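Local coordinates for protein metallocarboxypeptidase (Trypanosoma cruzi, PDB 3DWC) that probably releases single amino acids, other than proline, from the C-terminal ends of peptides as a metal-dependent carboxypeptidase of the M32 family, at residues A291-L294 with G295-E298; Q462-K465 with I466-G470; T483-T486 with L487-E490. All coordinates share one frame; numbering follows the deposited sequence.

Interaction 1: residues A291-L294 with G295-E298; sequences ARSL and GVHE. With CO (cobalt (II) ion), chain Q.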
loop_
_atom_site.group_PDB
_atom_site.type_symbol
_atom_site.label_atom_id
_atom_site.label_comp_id
_atom_site.label_asym_id
_atom_site.label_seq_id
_atom_site.Cartn_x
_atom_site.Cartn_y
_atom_site.Cartn_z
ATOM N N ALA B 291 21.868 -2.217 -3.652
ATOM C CA ALA B 291 22.355 -2.752 -4.924
ATOM C C ALA B 291 23.439 -1.861 -5.519
ATOM O O ALA B 291 23.353 -0.660 -5.433
ATOM C CB ALA B 291 21.225 -2.942 -5.882
ATOM N N ARG B 292 24.513 -2.468 -6.047
ATOM C CA ARG B 292 25.677 -1.714 -6.475
ATOM C C ARG B 292 25.388 -0.929 -7.753
ATOM O O ARG B 292 25.826 0.195 -7.894
ATOM C CB ARG B 292 26.892 -2.651 -6.625
ATOM C CG ARG B 292 28.110 -2.053 -7.316
ATOM C CD ARG B 292 28.846 -1.085 -6.423
ATOM N NE ARG B 292 28.199 0.218 -6.414
ATOM C CZ ARG B 292 28.599 1.226 -5.636
ATOM N NH1 ARG B 292 29.656 1.088 -4.843
ATOM N NH2 ARG B 292 27.942 2.363 -5.661
ATOM N N SER B 293 24.650 -1.522 -8.684
ATOM C CA SER B 293 24.335 -0.850 -9.942
ATOM C C SER B 293 23.205 -1.577 -10.641
ATOM O O SER B 293 22.823 -2.699 -10.237
ATOM C CB SER B 293 25.574 -0.782 -10.863
ATOM O OG SER B 293 25.774 -2.009 -11.538
ATOM N N LEU B 294 22.689 -0.968 -11.715
ATOM C CA LEU B 294 21.629 -1.608 -12.472
ATOM C C LEU B 294 22.166 -2.772 -13.251
ATOM O O LEU B 294 21.455 -3.747 -13.455
ATOM C CB LEU B 294 20.912 -0.653 -13.419
ATOM C CG LEU B 294 19.625 0.004 -12.932
ATOM C CD1 LEU B 294 19.739 0.626 -11.513
ATOM C CD2 LEU B 294 19.207 1.106 -13.931
ATOM N N GLY B 295 23.430 -2.693 -13.675
ATOM C CA GLY B 295 24.075 -3.815 -14.335
ATOM C C GLY B 295 24.310 -4.964 -13.349
ATOM O O GLY B 295 24.105 -6.141 -13.673
ATOM N N VAL B 296 24.746 -4.648 -12.144
ATOM C CA VAL B 296 24.826 -5.701 -11.139
ATOM C C VAL B 296 23.439 -6.265 -10.805
ATOM O O VAL B 296 23.290 -7.473 -10.765
ATOM C CB VAL B 296 25.644 -5.280 -9.883
ATOM C CG1 VAL B 296 25.630 -6.405 -8.826
ATOM C CG2 VAL B 296 27.046 -4.885 -10.304
ATOM N N HIS B 297 22.406 -5.426 -10.743
ATOM C CA HIS B 297 21.043 -5.903 -10.440
ATOM C C HIS B 297 20.509 -6.818 -11.548
ATOM O O HIS B 297 20.049 -7.948 -11.286
ATOM C CB HIS B 297 20.108 -4.713 -10.219
ATOM C CG HIS B 297 19.193 -4.887 -9.061
ATOM N ND1 HIS B 297 18.474 -6.042 -8.857
ATOM C CD2 HIS B 297 18.982 -4.111 -7.975
ATOM C CE1 HIS B 297 17.780 -5.931 -7.739
ATOM N NE2 HIS B 297 18.075 -4.766 -7.180
ATOM N N GLU B 298 20.609 -6.350 -12.793
ATOM C CA GLU B 298 20.134 -7.105 -13.958
ATOM C C GLU B 298 21.017 -8.334 -14.164
ATOM O O GLU B 298 20.569 -9.325 -14.734
ATOM C CB GLU B 298 20.093 -6.196 -15.214
ATOM C CG GLU B 298 19.483 -6.849 -16.429
ATOM C CD GLU B 298 17.963 -7.016 -16.342
ATOM O OE1 GLU B 298 17.339 -7.349 -17.384
ATOM O OE2 GLU B 298 17.389 -6.784 -15.270
HETATM CO CO CO Q . 15.246 -6.827 -14.784
HETATM O O HOH W 1 15.058 -6.302 -16.495
HETATM O O HOH W 2 13.015 -6.532 -14.605
HETATM O O HOH W 3 15.186 -4.648 -14.793
#
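Ser293 is the N-cap of helix 294-309, its side-chain OG accepting from Val296 N at 2.9 Å in a nearly straight bond (172°). Glu163 bonds to both Ser293 OG and Gly295 N, so the two sides of the cap share one carboxylate. The first helical turns follow: His297 N donates to Ser293 O at 2.8 Å, and Glu298 N to Leu294 O at the same length of 2.8 Å.

Packing is lighter. Val296 CG2 leans on the capping oxygen, 3.4 Å from Ser293 OG, while the methyl CB of Ala291 approaches the imidazole obliquely, 3.3 Å from His297 CD2. The NE2 of that ring bonds to Glu275.

Metal coordination completes the set. Glu298 binds the cobalt ion through OE2 at 2.2 Å, with His267 and His271 of the HExxH helix and three waters as the other ligands; CG anti to the backbone N (chi1 -174°) and a bend at chi2 carry the carboxylate outward. The metal ligand lies in the second turn after the cap, its N bonded to Leu294 O, which is consistent with the capped helix start helping to position it.

Interaction 2: residues Q462-K465 with I466-G470; sequences QNEK and IWQHG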
loop_
_atom_site.group_PDB
_atom_site.type_symbol
_atom_site.label_atom_id
_atom_site.label_comp_id
_atom_site.label_asym_id
_atom_site.label_seq_id
_atom_site.Cartn_x
_atom_site.Cartn_y
_atom_site.Cartn_z
ATOM N N GLN B 462 26.171 -16.792 -4.849
ATOM C CA GLN B 462 25.658 -15.434 -5.217
ATOM C C GLN B 462 25.607 -14.488 -3.998
ATOM O O GLN B 462 25.905 -13.294 -4.085
ATOM C CB GLN B 462 24.262 -15.512 -5.788
ATOM C CG GLN B 462 24.169 -15.998 -7.227
ATOM C CD GLN B 462 22.786 -15.935 -7.756
ATOM O OE1 GLN B 462 22.002 -16.911 -7.608
ATOM N NE2 GLN B 462 22.448 -14.804 -8.453
ATOM N N ASN B 463 25.241 -15.061 -2.861
ATOM C CA ASN B 463 25.064 -14.305 -1.653
ATOM C C ASN B 463 26.414 -13.865 -1.171
ATOM O O ASN B 463 26.594 -12.694 -0.826
ATOM C CB ASN B 463 24.311 -15.143 -0.628
ATOM C CG ASN B 463 23.927 -14.357 0.659
ATOM O OD1 ASN B 463 23.523 -13.202 0.619
ATOM N ND2 ASN B 463 24.038 -15.029 1.795
ATOM N N GLU B 464 27.365 -14.793 -1.159
ATOM C CA GLU B 464 28.714 -14.511 -0.738
ATOM C C GLU B 464 29.382 -13.511 -1.667
ATOM O O GLU B 464 30.040 -12.590 -1.211
ATOM C CB GLU B 464 29.584 -15.811 -0.624
ATOM C CG GLU B 464 31.093 -15.607 -1.089
ATOM C CD GLU B 464 31.836 -16.919 -1.366
ATOM O OE1 GLU B 464 31.797 -17.798 -0.452
ATOM O OE2 GLU B 464 32.490 -17.069 -2.466
ATOM N N LYS B 465 29.284 -13.751 -2.958
ATOM C CA LYS B 465 30.045 -12.969 -3.926
ATOM C C LYS B 465 29.495 -11.584 -4.184
ATOM O O LYS B 465 30.261 -10.649 -4.437
ATOM C CB LYS B 465 30.184 -13.708 -5.274
ATOM C CG LYS B 465 31.091 -14.901 -5.190
ATOM C CD LYS B 465 31.044 -15.767 -6.481
ATOM C CE LYS B 465 31.995 -16.945 -6.337
ATOM N NZ LYS B 465 33.440 -16.525 -6.062
ATOM N N ILE B 466 28.180 -11.460 -4.133
ATOM C CA ILE B 466 27.535 -10.254 -4.539
ATOM C C ILE B 466 26.631 -9.701 -3.450
ATOM O O ILE B 466 26.848 -8.577 -2.989
ATOM C CB ILE B 466 26.701 -10.430 -5.832
ATOM C CG1 ILE B 466 27.578 -10.977 -6.974
ATOM C CG2 ILE B 466 26.039 -9.100 -6.187
ATOM C CD1 ILE B 466 28.766 -10.062 -7.356
ATOM N N TRP B 467 25.606 -10.456 -3.060
ATOM C CA TRP B 467 24.499 -9.841 -2.308
ATOM C C TRP B 467 24.950 -9.258 -0.989
ATOM O O TRP B 467 24.548 -8.175 -0.640
ATOM C CB TRP B 467 23.268 -10.751 -2.134
ATOM C CG TRP B 467 22.790 -11.480 -3.342
ATOM C CD1 TRP B 467 22.918 -11.099 -4.636
ATOM C CD2 TRP B 467 22.044 -12.693 -3.353
ATOM N NE1 TRP B 467 22.310 -12.020 -5.468
ATOM C CE2 TRP B 467 21.790 -13.023 -4.691
ATOM C CE3 TRP B 467 21.604 -13.565 -2.352
ATOM C CZ2 TRP B 467 21.102 -14.172 -5.055
ATOM C CZ3 TRP B 467 20.948 -14.736 -2.724
ATOM C CH2 TRP B 467 20.713 -15.024 -4.050
ATOM N N GLN B 468 25.842 -9.917 -0.261
ATOM C CA GLN B 468 26.198 -9.423 1.088
ATOM C C GLN B 468 27.007 -8.126 1.104
ATOM O O GLN B 468 27.082 -7.485 2.131
ATOM C CB GLN B 468 27.001 -10.455 1.872
ATOM C CG GLN B 468 28.428 -10.663 1.319
ATOM C CD GLN B 468 29.261 -11.491 2.270
ATOM O OE1 GLN B 468 29.052 -11.391 3.461
ATOM N NE2 GLN B 468 30.225 -12.273 1.758
ATOM N N HIS B 469 27.603 -7.761 -0.033
ATOM C CA HIS B 469 28.457 -6.580 -0.117
ATOM C C HIS B 469 27.705 -5.248 -0.413
ATOM O O HIS B 469 28.234 -4.156 -0.150
ATOM C CB HIS B 469 29.544 -6.851 -1.160
ATOM C CG HIS B 469 30.399 -8.042 -0.821
ATOM N ND1 HIS B 469 31.211 -8.068 0.291
ATOM C CD2 HIS B 469 30.557 -9.240 -1.435
ATOM C CE1 HIS B 469 31.843 -9.233 0.338
ATOM N NE2 HIS B 469 31.441 -9.971 -0.684
ATOM N N GLY B 470 26.470 -5.327 -0.895
ATOM C CA GLY B 470 25.761 -4.160 -1.431
ATOM C C GLY B 470 26.652 -3.166 -2.180
ATOM O O GLY B 470 27.195 -3.490 -3.235
#
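Gln462 lies over one face of the Trp467 indole, the side chains slanting across each other with amide and ring planes 58° apart. Gln462 CB makes the CH-pi contact, 3.9 Å from the centroid of the Trp467 six-membered ring and offset toward the rim, and the amide end runs on past Trp467 CZ2. Asn463 crosses the indole at about a right angle, its OD1 3.6 Å from Trp467 CE3.

The backbone here is widened into a pi-type turn: Gln462 O takes two donors, Ile466 N from above the carbonyl plane and Trp467 N in that plane at 3.0 Å, and Gln468 N reaches back to Asn463 O. Gln468 then folds over the chain: with CG between its backbone N and carbonyl carbon (chi1 70°), its NE2 meets a lone pair of Glu464 O at 3.0 Å. Gln468 CG also rests over the centre of the His469 ring, whose edge faces Lys465 O.

Helix 294-309 receives the inner polar ends, since Gln300 OE1 accepts from Gln462 NE2 and Trp467 NE1. Tyr274 of helix 259-276 meets the indole, helix 475-483 packs on Ile466, and Lys465 runs along helix 421-441 to Glu440, its NZ also bonding to Ala482 O of helix 475-483.

Interaction 3: residues T483-T486 with L487-E490; sequences TGET and LNPE. With SO4 (sulfate ion), chain S; SO4 (sulfate ion), chain V.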
loop_
_atom_site.group_PDB
_atom_site.type_symbol
_atom_site.label_atom_id
_atom_site.label_comp_id
_atom_site.label_asym_id
_atom_site.label_seq_id
_atom_site.Cartn_x
_atom_site.Cartn_y
_atom_site.Cartn_z
ATOM N N THR B 483 34.936 -12.802 -8.844
ATOM C CA THR B 483 35.133 -13.631 -10.035
ATOM C C THR B 483 36.571 -13.610 -10.542
ATOM O O THR B 483 36.875 -14.270 -11.520
ATOM C CB THR B 483 34.229 -13.133 -11.215
ATOM O OG1 THR B 483 34.689 -11.847 -11.655
ATOM C CG2 THR B 483 32.737 -13.074 -10.802
ATOM N N GLY B 484 37.437 -12.817 -9.933
ATOM C CA GLY B 484 38.830 -12.819 -10.308
ATOM C C GLY B 484 39.227 -11.690 -11.237
ATOM O O GLY B 484 40.400 -11.483 -11.463
ATOM N N GLU B 485 38.262 -10.967 -11.793
ATOM C CA GLU B 485 38.576 -9.903 -12.724
ATOM C C GLU B 485 37.416 -8.909 -12.812
ATOM O O GLU B 485 36.308 -9.167 -12.343
ATOM C CB GLU B 485 38.857 -10.479 -14.128
ATOM C CG GLU B 485 37.647 -11.161 -14.748
ATOM C CD GLU B 485 37.914 -11.840 -16.080
ATOM O OE1 GLU B 485 38.780 -11.392 -16.852
ATOM O OE2 GLU B 485 37.216 -12.828 -16.366
ATOM N N THR B 486 37.713 -7.773 -13.432
ATOM C CA THR B 486 36.742 -6.746 -13.748
ATOM C C THR B 486 35.737 -7.242 -14.856
ATOM O O THR B 486 35.947 -8.272 -15.445
ATOM C CB THR B 486 37.554 -5.451 -14.115
ATOM O OG1 THR B 486 36.739 -4.303 -13.899
ATOM C CG2 THR B 486 38.037 -5.445 -15.526
ATOM N N LEU B 487 34.672 -6.509 -15.165
ATOM C CA LEU B 487 33.686 -6.982 -16.160
ATOM C C LEU B 487 34.348 -7.255 -17.492
ATOM O O LEU B 487 35.041 -6.400 -18.015
ATOM C CB LEU B 487 32.469 -6.037 -16.295
ATOM C CG LEU B 487 31.284 -6.456 -17.194
ATOM C CD1 LEU B 487 30.721 -7.824 -16.843
ATOM C CD2 LEU B 487 30.248 -5.406 -17.066
ATOM N N ASN B 488 34.173 -8.493 -17.976
ATOM C CA ASN B 488 34.788 -8.989 -19.196
ATOM C C ASN B 488 33.707 -9.630 -20.104
ATOM O O ASN B 488 33.139 -10.660 -19.756
ATOM C CB ASN B 488 35.823 -10.039 -18.808
ATOM C CG ASN B 488 36.569 -10.630 -19.996
ATOM O OD1 ASN B 488 36.165 -10.464 -21.129
ATOM N ND2 ASN B 488 37.663 -11.373 -19.710
ATOM N N PRO B 489 33.434 -9.040 -21.267
ATOM C CA PRO B 489 32.386 -9.615 -22.124
ATOM C C PRO B 489 32.686 -10.969 -22.771
ATOM O O PRO B 489 31.808 -11.516 -23.421
ATOM C CB PRO B 489 32.180 -8.537 -23.206
ATOM C CG PRO B 489 33.373 -7.793 -23.238
ATOM C CD PRO B 489 33.971 -7.809 -21.857
ATOM N N GLU B 490 33.898 -11.499 -22.625
ATOM C CA GLU B 490 34.219 -12.784 -23.240
ATOM C C GLU B 490 33.396 -13.931 -22.673
ATOM O O GLU B 490 33.087 -14.857 -23.387
ATOM C CB GLU B 490 35.716 -13.107 -23.132
ATOM C CG GLU B 490 36.623 -12.100 -23.813
ATOM C CD GLU B 490 36.283 -11.830 -25.274
ATOM O OE1 GLU B 490 36.092 -12.797 -26.060
ATOM O OE2 GLU B 490 36.229 -10.622 -25.620
HETATM S S SO4 S . 41.325 -6.771 -14.000
HETATM O O1 SO4 S . 41.466 -5.312 -13.903
HETATM O O2 SO4 S . 41.015 -7.361 -12.700
HETATM O O3 SO4 S . 40.316 -7.050 -15.022
HETATM O O4 SO4 S . 42.588 -7.384 -14.417
HETATM S S SO4 V . 39.077 -14.266 -21.822
HETATM O O1 SO4 V . 40.234 -15.168 -21.791
HETATM O O2 SO4 V . 39.534 -12.868 -21.835
HETATM O O3 SO4 V . 38.369 -14.483 -23.085
HETATM O O4 SO4 V . 38.207 -14.580 -20.671
HETATM O O HOH W 4 33.926 -4.194 -13.666
HETATM O O HOH W 5 35.546 -4.032 -17.043
#
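The connection between helix 475-483 and helix 490-501 is closed at the protein surface by a side-chain bond from Asn488 to Glu485. Asn488 ND2 donates to Glu485 OE1 at 3.1 Å, and the bond is nearly straight (169°). The two flat groups stand almost perpendicular: the acceptor lies close to the amide plane of Asn488, whereas the donor approaches Glu485 OE1 from above the carboxylate plane. Glu485 reaches across on a chain that starts with CG tucked over its own backbone (chi1 64°) and is extended from there on. The other oxygen, Glu485 OE2, accepts from His491, so the carboxylate is gripped at both ends.

The amide of Asn488 works at both its ends. Its OD1 accepts from Glu490 N at 2.9 Å, an Asx turn that caps the start of helix 490-501, with the donor above the carbonyl plane. Its ND2 also donates to a second acceptor, O2 of the chain V sulfate, 3.2 Å from Asn488 ND2. This anion, probably from the crystallisation liquor, thus sits beside the beginning of the helix. At the preceding end of the loop, Gly484 leaves the helical conformation with positive phi.

Water joins the middle of the loop. One molecule bonds to Thr486 OG1 at 2.8 Å and accepts from Leu487 N, and another donates to Leu487 O at 2.6 Å. Gln432 of helix 421-441 supports the inner side, its NE2 donating to Thr486 O and its OE1 accepting from Asn488 N, while Leu487 packs on Met428 and Val429 of the same helix.

Three helix-end contacts at different depths can be compared. Interaction 1 is buried, its centre about 7 Å from the centre of the chain, interaction 2 is partly buried, and interaction 3 lies at the surface. The first two touch directly: Arg292 CB packs 3.5 Å from Gly470 O, and Val296 CG1 meets Ile466 CG2 at 3.8 Å. Interaction 3 touches neither, although all three border helix 421-441, and helix 475-483, which packs on the first two, runs into its loop. Interactions 1 and 3 each cap a helix start, one with a serine on a helix that carries a cobalt ligand, the other with an asparagine that also bonds a sulfate, in a loop with waters. Interaction 2 lies toward a helix end and adds an aromatic face to widened backbone bonding.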